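Long-range contact in L-asparagine oxygenase (Streptomyces coelicolor, PDB 2OG5), which hydroxylates free L-asparagine at C3, using iron(II), 2-oxoglutarate and oxygen, to supply (2S,3S)-3-hydroxyasparagine for the calcium-dependent lipopeptide antibiotic: residues 188-199 with 296-307. Residues are numbered along the deposited sequence; the frame is centred on the assembly and turned at random.
Sequences RPDFVMLLCLRA and LLPGELAIVDNR
The F191 ring has the carbonyl O of V304 at its edge, near the ring plane, while I303 CG2 and the CA of D305 come at it obliquely. R307 also reaches it at a slant: NH2 lies 3.5 Å from F191 CZ, with the guanidinium turned 60° from the ring. One face of that guanidinium carries D190 CB; at its edge, in plane, sits the carboxylate of D305. OD1 of D305 takes two bonds from opposite faces of its plane, one from R307 NE at 2.8 Å, part of a salt bridge, the other from R307 N, closing an Asx turn. Bends at chi2 and chi3 fold the arginine back to make this possible. OD2 of D305 is held by S94, and D190 OD2 by the backbone N of T334.

The N306 side chain runs out with CG opposite the backbone N (chi1 -164°), which brings ND2 to P189 O at 2.8 Å, the acceptor almost in the amide plane; OD1 accepts from E181 N. A water joins R188 NE to N306 O, while R188 NH1 bonds the carbonyl O of H185.

Between these ends, strands 191-196 and 301-305 run antiparallel. V192 and V304 exchange both bonds of a hydrogen-bonded pair, as do L194 and A302. M193 and I303 lie side by side, CG to CG1 4.0 Å, on the face where M193 and L301 meet helix 128-140. At the far end C196 N bonds E300 O, and C196 O receives G299 N from the type II turn 297-300.

This is part of the jelly-roll core. V192 packs beside E181 and L194 beside R329, both asparagine-binding. The N306 amide joins the loops at this end of the strand pair to the backbone of E181, an iron ligand that here binds sodium, consistent with helping to fix where that residue sits.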
loop_
_atom_site.group_PDB
_atom_site.type_symbol
_atom_site.label_atom_id
_atom_site.label_comp_id
_atom_site.label_asym_id
_atom_site.label_seq_id
_atom_site.Cartn_x
_atom_site.Cartn_y
_atom_site.Cartn_z
ATOM N N ARG A 188 1.549 8.351 -8.328
ATOM C CA ARG A 188 1.656 7.120 -7.561
ATOM C C ARG A 188 0.976 7.270 -6.195
ATOM O O ARG A 188 0.802 8.379 -5.695
ATOM C CB ARG A 188 3.119 6.738 -7.402
ATOM C CG ARG A 188 3.954 7.720 -6.613
ATOM C CD ARG A 188 5.428 7.387 -6.779
ATOM N NE ARG A 188 6.297 8.443 -6.275
ATOM C CZ ARG A 188 6.614 9.554 -6.940
ATOM N NH1 ARG A 188 6.143 9.791 -8.156
ATOM N NH2 ARG A 188 7.422 10.445 -6.383
ATOM N N PRO A 189 0.565 6.144 -5.591
ATOM C CA PRO A 189 -0.125 6.250 -4.314
ATOM C C PRO A 189 0.652 7.064 -3.292
ATOM O O PRO A 189 1.879 6.958 -3.215
ATOM C CB PRO A 189 -0.236 4.786 -3.874
ATOM C CG PRO A 189 -0.277 4.039 -5.151
ATOM C CD PRO A 189 0.676 4.749 -6.045
ATOM N N ASP A 190 -0.060 7.842 -2.486
ATOM C CA ASP A 190 0.541 8.528 -1.342
ATOM C C ASP A 190 0.616 7.603 -0.139
ATOM O O ASP A 190 1.634 7.584 0.557
ATOM C CB ASP A 190 -0.229 9.803 -1.061
ATOM C CG ASP A 190 -0.165 10.758 -2.240
ATOM O OD1 ASP A 190 0.946 11.207 -2.583
ATOM O OD2 ASP A 190 -1.213 11.014 -2.876
ATOM N N PHE A 191 -0.441 6.823 0.092
ATOM C CA PHE A 191 -0.412 5.723 1.067
ATOM C C PHE A 191 -0.814 4.425 0.395
ATOM O O PHE A 191 -1.669 4.426 -0.503
ATOM C CB PHE A 191 -1.337 5.971 2.264
ATOM C CG PHE A 191 -1.038 7.233 3.010
ATOM C CD1 PHE A 191 -0.003 7.290 3.936
ATOM C CD2 PHE A 191 -1.806 8.362 2.810
ATOM C CE1 PHE A 191 0.275 8.458 4.609
ATOM C CE2 PHE A 191 -1.535 9.536 3.499
ATOM C CZ PHE A 191 -0.481 9.582 4.387
ATOM N N VAL A 192 -0.227 3.321 0.861
ATOM C CA VAL A 192 -0.652 1.979 0.485
ATOM C C VAL A 192 -1.170 1.292 1.741
ATOM O O VAL A 192 -0.460 1.235 2.752
ATOM C CB VAL A 192 0.511 1.158 -0.086
ATOM C CG1 VAL A 192 0.057 -0.272 -0.435
ATOM C CG2 VAL A 192 1.090 1.855 -1.322
ATOM N N MET A 193 -2.419 0.830 1.684
ATOM C CA MET A 193 -3.071 0.162 2.809
ATOM C C MET A 193 -3.228 -1.313 2.517
ATOM O O MET A 193 -3.699 -1.682 1.439
ATOM C CB MET A 193 -4.447 0.775 3.063
ATOM C CG MET A 193 -4.379 2.261 3.330
ATOM S SD MET A 193 -5.925 2.934 3.965
ATOM C CE MET A 193 -6.984 2.623 2.577
ATOM N N LEU A 194 -2.833 -2.145 3.485
ATOM C CA LEU A 194 -2.926 -3.588 3.375
ATOM C C LEU A 194 -3.712 -4.132 4.564
ATOM O O LEU A 194 -3.242 -4.048 5.709
ATOM C CB LEU A 194 -1.527 -4.184 3.388
ATOM C CG LEU A 194 -0.638 -3.833 2.197
ATOM C CD1 LEU A 194 0.810 -4.240 2.476
ATOM C CD2 LEU A 194 -1.177 -4.510 0.952
ATOM N N LEU A 195 -4.908 -4.652 4.294
ATOM C CA LEU A 195 -5.757 -5.252 5.327
ATOM C C LEU A 195 -5.612 -6.765 5.262
ATOM O O LEU A 195 -5.842 -7.371 4.215
ATOM C CB LEU A 195 -7.223 -4.864 5.116
ATOM C CG LEU A 195 -8.270 -5.461 6.059
ATOM C CD1 LEU A 195 -8.057 -4.979 7.503
ATOM C CD2 LEU A 195 -9.670 -5.140 5.554
ATOM N N CYS A 196 -5.251 -7.377 6.384
ATOM C CA CYS A 196 -5.066 -8.820 6.414
ATOM C C CYS A 196 -6.387 -9.529 6.686
ATOM O O CYS A 196 -7.038 -9.289 7.701
ATOM C CB CYS A 196 -4.047 -9.203 7.476
ATOM S SG CYS A 196 -3.805 -10.988 7.621
ATOM N N LEU A 197 -6.774 -10.402 5.765
ATOM C CA LEU A 197 -7.952 -11.247 5.939
ATOM C C LEU A 197 -7.580 -12.615 6.503
ATOM O O LEU A 197 -8.287 -13.166 7.340
ATOM C CB LEU A 197 -8.671 -11.432 4.604
ATOM C CG LEU A 197 -9.260 -10.178 3.956
ATOM C CD1 LEU A 197 -10.016 -10.552 2.689
ATOM C CD2 LEU A 197 -10.155 -9.394 4.898
ATOM N N ARG A 198 -6.468 -13.154 6.025
ATOM C CA ARG A 198 -5.998 -14.465 6.455
ATOM C C ARG A 198 -4.475 -14.392 6.493
ATOM O O ARG A 198 -3.852 -13.969 5.523
ATOM C CB ARG A 198 -6.487 -15.523 5.466
ATOM C CG ARG A 198 -6.167 -16.944 5.831
ATOM C CD ARG A 198 -6.890 -17.928 4.927
ATOM N NE ARG A 198 -8.308 -18.067 5.275
ATOM C CZ ARG A 198 -9.327 -18.030 4.415
ATOM N NH1 ARG A 198 -9.136 -17.852 3.114
ATOM N NH2 ARG A 198 -10.558 -18.195 4.871
ATOM N N ALA A 199 -3.880 -14.759 7.623
ATOM C CA ALA A 199 -2.435 -14.757 7.758
ATOM C C ALA A 199 -1.811 -15.872 6.925
ATOM O O ALA A 199 -2.460 -16.857 6.605
ATOM C CB ALA A 199 -2.039 -14.903 9.220
ATOM N N LEU A 296 1.480 -10.098 9.179
ATOM C CA LEU A 296 0.154 -9.561 9.442
ATOM C C LEU A 296 -0.814 -10.665 9.866
ATOM O O LEU A 296 -0.714 -11.803 9.397
ATOM C CB LEU A 296 -0.366 -8.837 8.196
ATOM C CG LEU A 296 0.407 -7.566 7.820
ATOM C CD1 LEU A 296 0.055 -7.124 6.389
ATOM C CD2 LEU A 296 0.136 -6.467 8.833
ATOM N N LEU A 297 -1.737 -10.312 10.754
ATOM C CA LEU A 297 -2.764 -11.215 11.261
ATOM C C LEU A 297 -4.144 -10.673 10.898
ATOM O O LEU A 297 -4.307 -9.476 10.662
ATOM C CB LEU A 297 -2.669 -11.323 12.787
ATOM C CG LEU A 297 -1.340 -11.834 13.345
ATOM C CD1 LEU A 297 -1.342 -11.733 14.866
ATOM C CD2 LEU A 297 -1.089 -13.258 12.877
ATOM N N PRO A 298 -5.155 -11.544 10.861
ATOM C CA PRO A 298 -6.489 -11.084 10.523
ATOM C C PRO A 298 -6.942 -9.877 11.351
ATOM O O PRO A 298 -6.750 -9.840 12.572
ATOM C CB PRO A 298 -7.349 -12.324 10.796
ATOM C CG PRO A 298 -6.417 -13.450 10.521
ATOM C CD PRO A 298 -5.127 -13.000 11.094
ATOM N N GLY A 299 -7.500 -8.877 10.672
ATOM C CA GLY A 299 -7.956 -7.660 11.335
ATOM C C GLY A 299 -6.886 -6.603 11.505
ATOM O O GLY A 299 -7.155 -5.555 12.090
ATOM N N GLU A 300 -5.678 -6.873 11.014
ATOM C CA GLU A 300 -4.604 -5.891 11.053
ATOM C C GLU A 300 -4.564 -5.130 9.740
ATOM O O GLU A 300 -4.686 -5.724 8.671
ATOM C CB GLU A 300 -3.255 -6.544 11.330
ATOM C CG GLU A 300 -3.220 -7.161 12.708
ATOM C CD GLU A 300 -1.859 -7.652 13.120
ATOM O OE1 GLU A 300 -1.000 -7.835 12.225
ATOM O OE2 GLU A 300 -1.666 -7.841 14.343
ATOM N N LEU A 301 -4.397 -3.816 9.851
ATOM C CA LEU A 301 -4.316 -2.902 8.713
ATOM C C LEU A 301 -2.993 -2.158 8.779
ATOM O O LEU A 301 -2.785 -1.376 9.705
ATOM C CB LEU A 301 -5.461 -1.894 8.776
ATOM C CG LEU A 301 -5.491 -0.785 7.727
ATOM C CD1 LEU A 301 -5.669 -1.378 6.338
ATOM C CD2 LEU A 301 -6.603 0.230 8.029
ATOM N N ALA A 302 -2.114 -2.412 7.806
ATOM C CA ALA A 302 -0.837 -1.722 7.701
ATOM C C ALA A 302 -1.025 -0.587 6.721
ATOM O O ALA A 302 -1.589 -0.795 5.647
ATOM C CB ALA A 302 0.249 -2.658 7.202
ATOM N N ILE A 303 -0.568 0.606 7.086
ATOM C CA ILE A 303 -0.634 1.763 6.197
ATOM C C ILE A 303 0.778 2.296 6.028
ATOM O O ILE A 303 1.427 2.678 7.008
ATOM C CB ILE A 303 -1.549 2.860 6.749
ATOM C CG1 ILE A 303 -2.944 2.302 7.055
ATOM C CG2 ILE A 303 -1.639 4.047 5.757
ATOM C CD1 ILE A 303 -3.865 3.320 7.739
ATOM N N VAL A 304 1.261 2.274 4.789
ATOM C CA VAL A 304 2.622 2.671 4.454
ATOM C C VAL A 304 2.584 4.036 3.757
ATOM O O VAL A 304 1.800 4.246 2.842
ATOM C CB VAL A 304 3.265 1.633 3.518
ATOM C CG1 VAL A 304 4.683 2.021 3.164
ATOM C CG2 VAL A 304 3.227 0.220 4.161
ATOM N N ASP A 305 3.387 4.974 4.241
ATOM C CA ASP A 305 3.543 6.273 3.610
ATOM C C ASP A 305 4.500 6.115 2.446
ATOM O O ASP A 305 5.714 6.026 2.615
ATOM C CB ASP A 305 4.064 7.287 4.625
ATOM C CG ASP A 305 4.140 8.692 4.062
ATOM O OD1 ASP A 305 4.164 8.819 2.816
ATOM O OD2 ASP A 305 4.198 9.666 4.859
ATOM N N ASN A 306 3.934 6.060 1.250
ATOM C CA ASN A 306 4.673 5.757 0.036
ATOM C C ASN A 306 5.555 6.897 -0.443
ATOM O O ASN A 306 6.313 6.714 -1.411
ATOM C CB ASN A 306 3.680 5.366 -1.073
ATOM C CG ASN A 306 4.344 4.672 -2.260
ATOM O OD1 ASN A 306 5.167 3.757 -2.086
ATOM N ND2 ASN A 306 3.961 5.073 -3.474
ATOM N N ARG A 307 5.465 8.061 0.204
ATOM C CA ARG A 307 6.377 9.178 -0.103
ATOM C C ARG A 307 7.761 8.958 0.512
ATOM O O ARG A 307 8.761 9.442 -0.033
ATOM C CB ARG A 307 5.844 10.515 0.436
ATOM C CG ARG A 307 4.806 11.253 -0.402
ATOM C CD ARG A 307 3.397 10.780 -0.173
ATOM N NE ARG A 307 2.964 10.846 1.220
ATOM C CZ ARG A 307 2.251 11.822 1.778
ATOM N NH1 ARG A 307 1.814 12.852 1.076
ATOM N NH2 ARG A 307 1.944 11.753 3.061
HETATM O O HOH W 1 7.506 7.176 -3.946
#